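Side-chain contacts in homoserine dehydrogenase (Thermoplasma acidophilum, PDB 3ING), which probably reduces aspartate semialdehyde to homoserine with NADPH, a step on the way to threonine and methionine: residues I5-M10 against N315-L320; L20-A25 against E308-V313. One frame throughout, in Å; residues are numbered along the deposited sequence.

Interaction 1: I5-M10 against N315-L320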
ATOM      1  N   ILE A   5     -15.956   8.255 -15.730  1.00 35.46           N
ATOM      2  CA  ILE A   5     -15.435   9.491 -15.123  1.00 32.34           C
ATOM      3  C   ILE A   5     -14.859  10.335 -16.241  1.00 30.85           C
ATOM      4  O   ILE A   5     -14.138   9.840 -17.106  1.00 32.44           O
ATOM      5  CB  ILE A   5     -14.446   9.250 -13.920  1.00 31.51           C
ATOM      6  CG1 ILE A   5     -14.173  10.596 -13.207  1.00 39.48           C
ATOM      7  CG2 ILE A   5     -13.174   8.609 -14.361  1.00 32.50           C
ATOM      8  CD1 ILE A   5     -13.349  10.531 -11.894  1.00 40.95           C
ATOM      9  N   ARG A   6     -15.225  11.610 -16.237  1.00 28.69           N
ATOM     10  CA  ARG A   6     -14.801  12.532 -17.261  1.00 26.99           C
ATOM     11  C   ARG A   6     -13.656  13.365 -16.709  1.00 28.06           C
ATOM     12  O   ARG A   6     -13.794  13.966 -15.630  1.00 26.82           O
ATOM     13  CB  ARG A   6     -15.945  13.434 -17.645  1.00 27.41           C
ATOM     14  CG  ARG A   6     -17.175  12.699 -18.287  1.00 31.35           C
ATOM     15  CD  ARG A   6     -18.418  13.569 -18.248  1.00 40.17           C
ATOM     16  NE  ARG A   6     -18.748  13.930 -16.864  1.00 52.55           N
ATOM     17  CZ  ARG A   6     -19.694  14.801 -16.502  1.00 59.81           C
ATOM     18  NH1 ARG A   6     -20.457  15.406 -17.412  1.00 59.70           N
ATOM     19  NH2 ARG A   6     -19.887  15.059 -15.218  1.00 56.57           N
ATOM     20  N   ILE A   7     -12.529  13.389 -17.432  1.00 26.48           N
ATOM     21  CA  ILE A   7     -11.364  14.154 -16.970  1.00 23.61           C
ATOM     22  C   ILE A   7     -10.872  15.167 -18.004  1.00 22.88           C
ATOM     23  O   ILE A   7     -11.160  15.087 -19.233  1.00 21.52           O
ATOM     24  CB  ILE A   7     -10.182  13.237 -16.517  1.00 24.74           C
ATOM     25  CG1 ILE A   7      -9.311  12.821 -17.737  1.00 27.17           C
ATOM     26  CG2 ILE A   7     -10.728  12.061 -15.684  1.00 21.26           C
ATOM     27  CD1 ILE A   7      -8.152  11.998 -17.420  1.00 26.84           C
ATOM     28  N   ILE A   8     -10.165  16.154 -17.469  1.00 22.99           N
ATOM     29  CA  ILE A   8      -9.453  17.131 -18.259  1.00 23.72           C
ATOM     30  C   ILE A   8      -7.992  16.951 -17.888  1.00 22.97           C
ATOM     31  O   ILE A   8      -7.650  16.913 -16.703  1.00 20.95           O
ATOM     32  CB  ILE A   8      -9.911  18.571 -17.953  1.00 23.79           C
ATOM     33  CG1 ILE A   8     -11.308  18.832 -18.569  1.00 26.19           C
ATOM     34  CG2 ILE A   8      -8.902  19.543 -18.499  1.00 25.07           C
ATOM     35  CD1 ILE A   8     -12.041  20.067 -17.966  1.00 27.09           C
ATOM     36  N   LEU A   9      -7.127  16.825 -18.894  1.00 21.21           N
ATOM     37  CA  LEU A   9      -5.709  16.590 -18.654  1.00 21.51           C
ATOM     38  C   LEU A   9      -4.885  17.799 -19.107  1.00 21.94           C
ATOM     39  O   LEU A   9      -4.860  18.103 -20.277  1.00 21.09           O
ATOM     40  CB  LEU A   9      -5.225  15.359 -19.427  1.00 19.65           C
ATOM     41  CG  LEU A   9      -3.726  15.005 -19.322  1.00 22.24           C
ATOM     42  CD1 LEU A   9      -3.320  14.875 -17.809  1.00 19.29           C
ATOM     43  CD2 LEU A   9      -3.333  13.735 -20.125  1.00 17.63           C
HETATM   44  N   MSE A  10      -4.149  18.403 -18.186  1.00 20.78           N
HETATM   45  CA  MSE A  10      -3.282  19.513 -18.478  1.00 22.27           C
HETATM   46  C   MSE A  10      -1.841  19.004 -18.482  1.00 20.21           C
HETATM   47  O   MSE A  10      -1.356  18.576 -17.445  1.00 20.53           O
HETATM   48  CB  MSE A  10      -3.392  20.566 -17.386  1.00 24.23           C
HETATM   49  CG  MSE A  10      -4.728  21.228 -17.196  1.00 36.21           C
HETATM   50 SE   MSE A  10      -4.888  22.789 -18.302  0.75 32.40          SE
HETATM   51  CE  MSE A  10      -3.417  23.926 -17.829  1.00 25.82           C
ATOM     52  N   ASN A 315      -4.273   5.673 -10.812  1.00 23.39           N
ATOM     53  CA  ASN A 315      -4.796   5.111  -9.557  1.00 23.36           C
ATOM     54  C   ASN A 315      -5.570   6.182  -8.797  1.00 23.12           C
ATOM     55  O   ASN A 315      -6.673   5.934  -8.315  1.00 21.57           O
ATOM     56  CB  ASN A 315      -3.692   4.543  -8.671  1.00 20.43           C
ATOM     57  CG  ASN A 315      -4.252   3.759  -7.522  1.00 23.67           C
ATOM     58  OD1 ASN A 315      -4.281   4.225  -6.358  1.00 28.66           O
ATOM     59  ND2 ASN A 315      -4.803   2.602  -7.846  1.00 15.47           N
ATOM     60  N   ASP A 316      -5.015   7.400  -8.728  1.00 19.64           N
ATOM     61  CA  ASP A 316      -5.707   8.511  -8.076  1.00 21.26           C
ATOM     62  C   ASP A 316      -7.048   8.801  -8.753  1.00 19.55           C
ATOM     63  O   ASP A 316      -8.050   9.049  -8.066  1.00 19.80           O
ATOM     64  CB  ASP A 316      -4.864   9.783  -8.033  1.00 21.15           C
ATOM     65  CG  ASP A 316      -3.891   9.838  -6.845  1.00 28.87           C
ATOM     66  OD1 ASP A 316      -4.050   9.077  -5.851  1.00 22.35           O
ATOM     67  OD2 ASP A 316      -3.003  10.725  -6.895  1.00 24.44           O
ATOM     68  N   ILE A 317      -7.070   8.802 -10.087  1.00 19.76           N
ATOM     69  CA  ILE A 317      -8.335   9.010 -10.836  1.00 19.52           C
ATOM     70  C   ILE A 317      -9.400   7.962 -10.445  1.00 22.50           C
ATOM     71  O   ILE A 317     -10.589   8.283 -10.213  1.00 20.88           O
ATOM     72  CB  ILE A 317      -8.090   8.979 -12.374  1.00 21.43           C
ATOM     73  CG1 ILE A 317      -7.214  10.172 -12.810  1.00 23.52           C
ATOM     74  CG2 ILE A 317      -9.441   8.955 -13.143  1.00 20.84           C
ATOM     75  CD1 ILE A 317      -6.834  10.175 -14.328  1.00 17.61           C
ATOM     76  N   LEU A 318      -8.957   6.712 -10.336  1.00 21.87           N
ATOM     77  CA  LEU A 318      -9.862   5.615 -10.023  1.00 23.54           C
ATOM     78  C   LEU A 318     -10.295   5.685  -8.563  1.00 24.48           C
ATOM     79  O   LEU A 318     -11.474   5.454  -8.249  1.00 24.43           O
ATOM     80  CB  LEU A 318      -9.199   4.279 -10.362  1.00 22.99           C
ATOM     81  CG  LEU A 318      -8.966   4.113 -11.860  1.00 23.12           C
ATOM     82  CD1 LEU A 318      -8.234   2.799 -12.183  1.00 23.39           C
ATOM     83  CD2 LEU A 318     -10.315   4.184 -12.610  1.00 20.84           C
ATOM     84  N   LEU A 319      -9.396   6.081  -7.668  1.00 23.36           N
ATOM     85  CA  LEU A 319      -9.815   6.262  -6.258  1.00 24.69           C
ATOM     86  C   LEU A 319     -10.885   7.349  -6.157  1.00 25.34           C
ATOM     87  O   LEU A 319     -11.858   7.201  -5.416  1.00 26.50           O
ATOM     88  CB  LEU A 319      -8.632   6.601  -5.348  1.00 19.46           C
ATOM     89  CG  LEU A 319      -7.636   5.459  -5.032  1.00 20.34           C
ATOM     90  CD1 LEU A 319      -6.365   5.974  -4.337  1.00 21.22           C
ATOM     91  CD2 LEU A 319      -8.397   4.437  -4.146  1.00 15.57           C
ATOM     92  N   LEU A 320     -10.726   8.429  -6.917  1.00 23.92           N
ATOM     93  CA  LEU A 320     -11.707   9.513  -6.862  1.00 27.38           C
ATOM     94  C   LEU A 320     -13.023   9.168  -7.557  1.00 29.92           C
ATOM     95  O   LEU A 320     -14.049   9.759  -7.261  1.00 32.07           O
ATOM     96  CB  LEU A 320     -11.130  10.803  -7.407  1.00 24.45           C
ATOM     97  CG  LEU A 320     -10.220  11.547  -6.447  1.00 26.75           C
ATOM     98  CD1 LEU A 320      -9.414  12.649  -7.169  1.00 21.47           C
ATOM     99  CD2 LEU A 320     -11.043  12.168  -5.337  1.00 29.36           C
TER
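Ile5 and Ile7, on one face of strand 4-10, meet a single residue of helix 306-321, Ile317. The strand is part of the mostly parallel sheet of the Rossmann-type NADP-binding domain and runs into a glycine-rich segment (Gly11, Gly13, Gly16), consistent with the GxGxxG motif, that leads into helix 14-29; the chain's C-terminal helix is thus packing against the sheet that carries the cofactor site. Ile5 comes first. Its CG1 stands anti to the backbone N (chi1 -170°) and the chain stays extended beyond it, which carries CD1 out to the helix backbone, 3.9 Å from Ile317 O. The other branch does the side-chain packing: Ile5 CG2 lies 3.9 Å from Ile317 CG2, and the two side chains pass each other at a slant. Arg6 pairs with Asp84 in a salt bridge. Ile7 returns to the helix face, also resting on Val37. Its chi1 of 85° puts CG1 between the backbone N and the carbonyl carbon, from where the extended chain takes CD1 to the end of Ile317, crossing that side chain at about a right angle. At the end of the strand Met10, a selenomethionine, touches the NADPH, while on the helix Leu318 and Leu319 pack on Leu160 of the second subunit. Ile317 divides its branches between two partners: CG2, anti to its own backbone N, goes to Ile5, whereas CG1, anti to the carbonyl carbon, leads to CD1, which ends 3.8 Å from Ile7 CD1.

Interaction 2: L20-A25 against E308-V313. With NDP (NADPH dihydro-nicotinamide-adenine-dinucleotide phosphate), chain C.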
ATOM      1  N   LEU A  20      -2.446   9.169 -20.812  1.00 19.28           N
ATOM      2  CA  LEU A  20      -3.348   8.852 -21.902  1.00 20.93           C
ATOM      3  C   LEU A  20      -3.173   7.398 -22.352  1.00 19.82           C
ATOM      4  O   LEU A  20      -4.140   6.700 -22.601  1.00 20.25           O
ATOM      5  CB  LEU A  20      -3.090   9.796 -23.091  1.00 19.07           C
ATOM      6  CG  LEU A  20      -3.488  11.265 -22.949  1.00 21.88           C
ATOM      7  CD1 LEU A  20      -3.273  12.030 -24.253  1.00 22.79           C
ATOM      8  CD2 LEU A  20      -4.938  11.387 -22.497  1.00 18.11           C
ATOM      9  N   ARG A  21      -1.937   6.934 -22.456  1.00 18.84           N
ATOM     10  CA  ARG A  21      -1.709   5.552 -22.886  1.00 17.07           C
ATOM     11  C   ARG A  21      -2.370   4.576 -21.933  1.00 19.89           C
ATOM     12  O   ARG A  21      -3.059   3.641 -22.376  1.00 23.76           O
ATOM     13  CB  ARG A  21      -0.215   5.235 -22.975  1.00 19.07           C
ATOM     14  CG  ARG A  21       0.523   5.899 -24.154  1.00 21.95           C
ATOM     15  CD  ARG A  21       2.002   5.500 -24.255  1.00 19.56           C
ATOM     16  NE  ARG A  21       2.672   6.259 -25.314  1.00 19.78           N
ATOM     17  CZ  ARG A  21       3.574   7.219 -25.137  1.00 25.92           C
ATOM     18  NH1 ARG A  21       3.997   7.567 -23.933  1.00 26.81           N
ATOM     19  NH2 ARG A  21       4.103   7.804 -26.196  1.00 24.91           N
ATOM     20  N   ILE A  22      -2.188   4.796 -20.630  1.00 20.77           N
ATOM     21  CA  ILE A  22      -2.768   3.911 -19.609  1.00 20.02           C
ATOM     22  C   ILE A  22      -4.280   3.952 -19.638  1.00 24.60           C
ATOM     23  O   ILE A  22      -4.924   2.913 -19.604  1.00 22.50           O
ATOM     24  CB  ILE A  22      -2.202   4.216 -18.196  1.00 23.06           C
ATOM     25  CG1 ILE A  22      -0.718   3.817 -18.174  1.00 18.80           C
ATOM     26  CG2 ILE A  22      -2.964   3.441 -17.083  1.00 22.78           C
ATOM     27  CD1 ILE A  22       0.064   4.188 -16.934  1.00 19.95           C
ATOM     28  N   ILE A  23      -4.852   5.141 -19.776  1.00 21.78           N
ATOM     29  CA  ILE A  23      -6.300   5.284 -19.870  1.00 22.97           C
ATOM     30  C   ILE A  23      -6.827   4.562 -21.099  1.00 23.65           C
ATOM     31  O   ILE A  23      -7.830   3.841 -21.041  1.00 25.53           O
ATOM     32  CB  ILE A  23      -6.747   6.789 -19.896  1.00 20.42           C
ATOM     33  CG1 ILE A  23      -6.461   7.434 -18.540  1.00 22.88           C
ATOM     34  CG2 ILE A  23      -8.265   6.900 -20.366  1.00 24.72           C
ATOM     35  CD1 ILE A  23      -6.659   8.965 -18.456  1.00 20.98           C
ATOM     36  N   ASP A  24      -6.126   4.700 -22.210  1.00 23.75           N
ATOM     37  CA  ASP A  24      -6.575   4.085 -23.438  1.00 25.09           C
ATOM     38  C   ASP A  24      -6.537   2.536 -23.328  1.00 27.36           C
ATOM     39  O   ASP A  24      -7.485   1.835 -23.734  1.00 25.25           O
ATOM     40  CB  ASP A  24      -5.732   4.553 -24.601  1.00 26.04           C
ATOM     41  CG  ASP A  24      -6.364   4.213 -25.927  1.00 31.42           C
ATOM     42  OD1 ASP A  24      -7.599   4.349 -26.048  1.00 40.85           O
ATOM     43  OD2 ASP A  24      -5.621   3.823 -26.842  1.00 41.10           O
ATOM     44  N   ALA A  25      -5.483   2.014 -22.722  1.00 24.02           N
ATOM     45  CA  ALA A  25      -5.335   0.566 -22.547  1.00 26.94           C
ATOM     46  C   ALA A  25      -6.406   0.093 -21.596  1.00 28.83           C
ATOM     47  O   ALA A  25      -7.013  -0.941 -21.802  1.00 29.76           O
ATOM     48  CB  ALA A  25      -3.932   0.228 -22.025  1.00 25.09           C
ATOM     49  N   GLU A 308       5.340   4.603 -14.786  1.00 20.65           N
ATOM     50  CA  GLU A 308       4.918   4.213 -13.440  1.00 22.85           C
ATOM     51  C   GLU A 308       4.314   5.365 -12.695  1.00 22.63           C
ATOM     52  O   GLU A 308       3.337   5.208 -11.973  1.00 23.55           O
ATOM     53  CB  GLU A 308       6.103   3.626 -12.675  1.00 22.76           C
ATOM     54  CG  GLU A 308       6.615   2.319 -13.305  1.00 23.55           C
ATOM     55  CD  GLU A 308       7.529   2.471 -14.518  1.00 31.00           C
ATOM     56  OE1 GLU A 308       8.088   3.553 -14.785  1.00 23.78           O
ATOM     57  OE2 GLU A 308       7.760   1.446 -15.163  1.00 24.70           O
ATOM     58  N   THR A 309       4.852   6.550 -12.898  1.00 22.37           N
ATOM     59  CA  THR A 309       4.270   7.747 -12.325  1.00 19.22           C
ATOM     60  C   THR A 309       2.872   7.948 -12.905  1.00 21.39           C
ATOM     61  O   THR A 309       1.933   8.243 -12.178  1.00 20.52           O
ATOM     62  CB  THR A 309       5.168   8.965 -12.655  1.00 21.03           C
ATOM     63  OG1 THR A 309       6.477   8.785 -12.076  1.00 22.98           O
ATOM     64  CG2 THR A 309       4.578  10.330 -12.173  1.00 20.24           C
ATOM     65  N   ALA A 310       2.725   7.778 -14.214  1.00 21.53           N
ATOM     66  CA  ALA A 310       1.396   7.860 -14.873  1.00 21.94           C
ATOM     67  C   ALA A 310       0.388   6.846 -14.266  1.00 23.08           C
ATOM     68  O   ALA A 310      -0.801   7.109 -14.106  1.00 20.72           O
ATOM     69  CB  ALA A 310       1.564   7.655 -16.425  1.00 19.84           C
ATOM     70  N   GLY A 311       0.884   5.684 -13.881  1.00 20.86           N
ATOM     71  CA  GLY A 311       0.033   4.680 -13.280  1.00 21.78           C
ATOM     72  C   GLY A 311      -0.460   5.134 -11.917  1.00 22.12           C
ATOM     73  O   GLY A 311      -1.589   4.881 -11.567  1.00 22.31           O
ATOM     74  N   ALA A 312       0.370   5.881 -11.204  1.00 21.91           N
ATOM     75  CA  ALA A 312      -0.001   6.479  -9.903  1.00 21.63           C
ATOM     76  C   ALA A 312      -1.072   7.535 -10.086  1.00 18.47           C
ATOM     77  O   ALA A 312      -2.079   7.575  -9.357  1.00 19.45           O
ATOM     78  CB  ALA A 312       1.278   7.090  -9.207  1.00 20.70           C
ATOM     79  N   VAL A 313      -0.907   8.374 -11.107  1.00 20.11           N
ATOM     80  CA  VAL A 313      -1.945   9.342 -11.476  1.00 19.27           C
ATOM     81  C   VAL A 313      -3.277   8.640 -11.780  1.00 21.29           C
ATOM     82  O   VAL A 313      -4.343   9.085 -11.304  1.00 20.39           O
ATOM     83  CB  VAL A 313      -1.520  10.254 -12.680  1.00 18.98           C
ATOM     84  CG1 VAL A 313      -2.647  11.167 -13.117  1.00 23.97           C
ATOM     85  CG2 VAL A 313      -0.209  11.043 -12.348  1.00 21.63           C
TER
HETATM   86  PA  NDP C 326       7.339  17.433 -19.348  1.00 23.13           P
HETATM   87  O1A NDP C 326       7.813  16.258 -20.102  1.00 20.48           O
HETATM   88  O2A NDP C 326       8.148  18.670 -19.469  1.00 20.11           O
HETATM   89  O5B NDP C 326       5.835  17.808 -19.785  1.00 21.40           O
HETATM   90  C5B NDP C 326       5.118  18.945 -19.349  1.00 22.01           C
HETATM   91  C4B NDP C 326       3.839  19.102 -20.158  1.00 22.11           C
HETATM   92  O4B NDP C 326       3.154  20.279 -19.814  1.00 23.09           O
HETATM   93  C3B NDP C 326       4.124  19.266 -21.657  1.00 20.62           C
HETATM   94  O3B NDP C 326       3.018  18.832 -22.433  1.00 21.58           O
HETATM   95  C2B NDP C 326       4.298  20.740 -21.800  1.00 19.44           C
HETATM   96  O2B NDP C 326       4.072  21.227 -23.093  1.00 24.11           O
HETATM   97  C1B NDP C 326       3.186  21.205 -20.898  1.00 18.91           C
HETATM   98  N9A NDP C 326       3.347  22.550 -20.359  1.00 23.58           N
HETATM   99  C8A NDP C 326       4.471  23.261 -20.042  1.00 26.33           C
HETATM  100  N7A NDP C 326       4.069  24.456 -19.505  1.00 23.13           N
HETATM  101  C5A NDP C 326       2.728  24.481 -19.486  1.00 26.50           C
HETATM  102  C6A NDP C 326       1.859  25.466 -19.062  1.00 28.98           C
HETATM  103  N6A NDP C 326       2.293  26.465 -18.298  1.00 41.16           N
HETATM  104  N1A NDP C 326       0.547  25.173 -19.170  1.00 25.79           N
HETATM  105  C2A NDP C 326       0.067  24.000 -19.718  1.00 29.38           C
HETATM  106  N3A NDP C 326       0.922  23.000 -20.142  1.00 27.05           N
HETATM  107  C4A NDP C 326       2.249  23.289 -20.004  1.00 22.86           C
HETATM  108  O3  NDP C 326       7.185  17.055 -17.794  1.00 14.44           O
HETATM  109  PN  NDP C 326       6.968  15.583 -17.186  1.00 19.47           P
HETATM  110  O1N NDP C 326       8.286  14.880 -17.127  1.00 22.62           O
HETATM  111  O2N NDP C 326       5.823  14.970 -17.927  1.00 19.22           O
HETATM  112  O5D NDP C 326       6.532  15.887 -15.652  1.00 21.32           O
HETATM  113  C5D NDP C 326       5.236  16.466 -15.497  1.00 22.36           C
HETATM  114  C4D NDP C 326       4.979  16.718 -14.015  1.00 23.30           C
HETATM  115  O4D NDP C 326       5.041  15.475 -13.353  1.00 22.88           O
HETATM  116  C3D NDP C 326       6.013  17.587 -13.351  1.00 20.76           C
HETATM  117  O3D NDP C 326       5.444  18.576 -12.485  1.00 18.82           O
HETATM  118  C2D NDP C 326       6.897  16.608 -12.602  1.00 20.15           C
HETATM  119  O2D NDP C 326       7.517  17.177 -11.480  1.00 20.22           O
HETATM  120  C1D NDP C 326       5.899  15.539 -12.224  1.00 18.29           C
HETATM  121  N1N NDP C 326       6.502  14.252 -11.928  1.00 18.16           N
HETATM  122  C2N NDP C 326       7.286  13.641 -12.872  1.00 20.41           C
HETATM  123  C3N NDP C 326       8.034  12.507 -12.591  1.00 24.90           C
HETATM  124  C7N NDP C 326       8.739  11.821 -13.698  1.00 27.90           C
HETATM  125  O7N NDP C 326       8.802  10.448 -13.616  1.00 34.74           O
HETATM  126  N7N NDP C 326       9.174  12.466 -14.772  1.00 26.05           N
HETATM  127  C4N NDP C 326       7.759  11.683 -11.338  1.00 25.56           C
HETATM  128  C5N NDP C 326       6.858  12.424 -10.390  1.00 19.13           C
HETATM  129  C6N NDP C 326       6.264  13.640 -10.722  1.00 17.90           C
HETATM  130  P2B NDP C 326       4.819  20.662 -24.394  1.00 35.51           P
HETATM  131  O1X NDP C 326       4.377  21.680 -25.410  1.00 36.04           O
HETATM  132  O2X NDP C 326       4.497  19.163 -24.667  1.00 27.68           O
HETATM  133  O3X NDP C 326       6.271  20.795 -24.060  1.00 20.80           O
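Ile22 places CG1 anti to its carbonyl carbon (chi1 -68°) and keeps the chain extended to CD1 (chi2 173°), which lets one methyl reach the backbone of helix 306-321 at Ala310 and Gly311. Ile22 CD1 sits 3.5 Å from Gly311 N and 3.7 Å from Gly311 CA, at the peptide that joins the two residues. Ala310 turns its methyl to the same tip, with CB 3.8 Å from Ile22 CD1. With a glycine and an alanine at this spot, the two backbones come close: Ile22 CA and Gly311 CA are 7.0 Å apart. The contact is apolar and buried; Tyr307 and Val314 of the same helix as Gly311, and Pro161 of the second subunit, also pack on Ile22. Helix 14-29 is the one that follows the glycine-rich turn of the Rossmann fold, and here it packs against the last helix of the chain, which also meets the nicotinamide. Thr309 makes that second contact. Its OG1 is anti to the carbonyl carbon (chi1 -62°) and lies 3.2 Å from NDP O7N of the carboxamide, but Gly305 O competes for the same hydroxyl proton, so the bond to the cofactor is only one of two possibilities. Both branches lie by the ring: Thr309 OG1 is 3.3 Å and CG2 3.6 Å from NDP C4N, the carbon that gives up hydride in such dehydrogenases. A valine here lacks the hydroxyl and would probably deprive Gly305 O and the carboxamide oxygen of the one donor they compete for. Thr309 also packs on Val15, whose backbone N bonds to the same cofactor.

Both contacts use helix 306-321, interaction 2 on its first half and interaction 1 on its second. Strand 4-10 and helix 14-29 follow one another in the chain, and the C-terminal helix packs on both. The centres of the two interactions are about 10 Å apart, and they share one apolar core: Ile7 CD1 is 3.5 Å from Ile23 CD1, and Leu9 CD2 is 3.7 Å from Leu20 CD2. Their relation to the cofactor differs. In interaction 1 the Ile317 side chain lies about 13 Å from the NADPH, whereas the helix in 308-313 touches it. Each contact also reaches the second subunit.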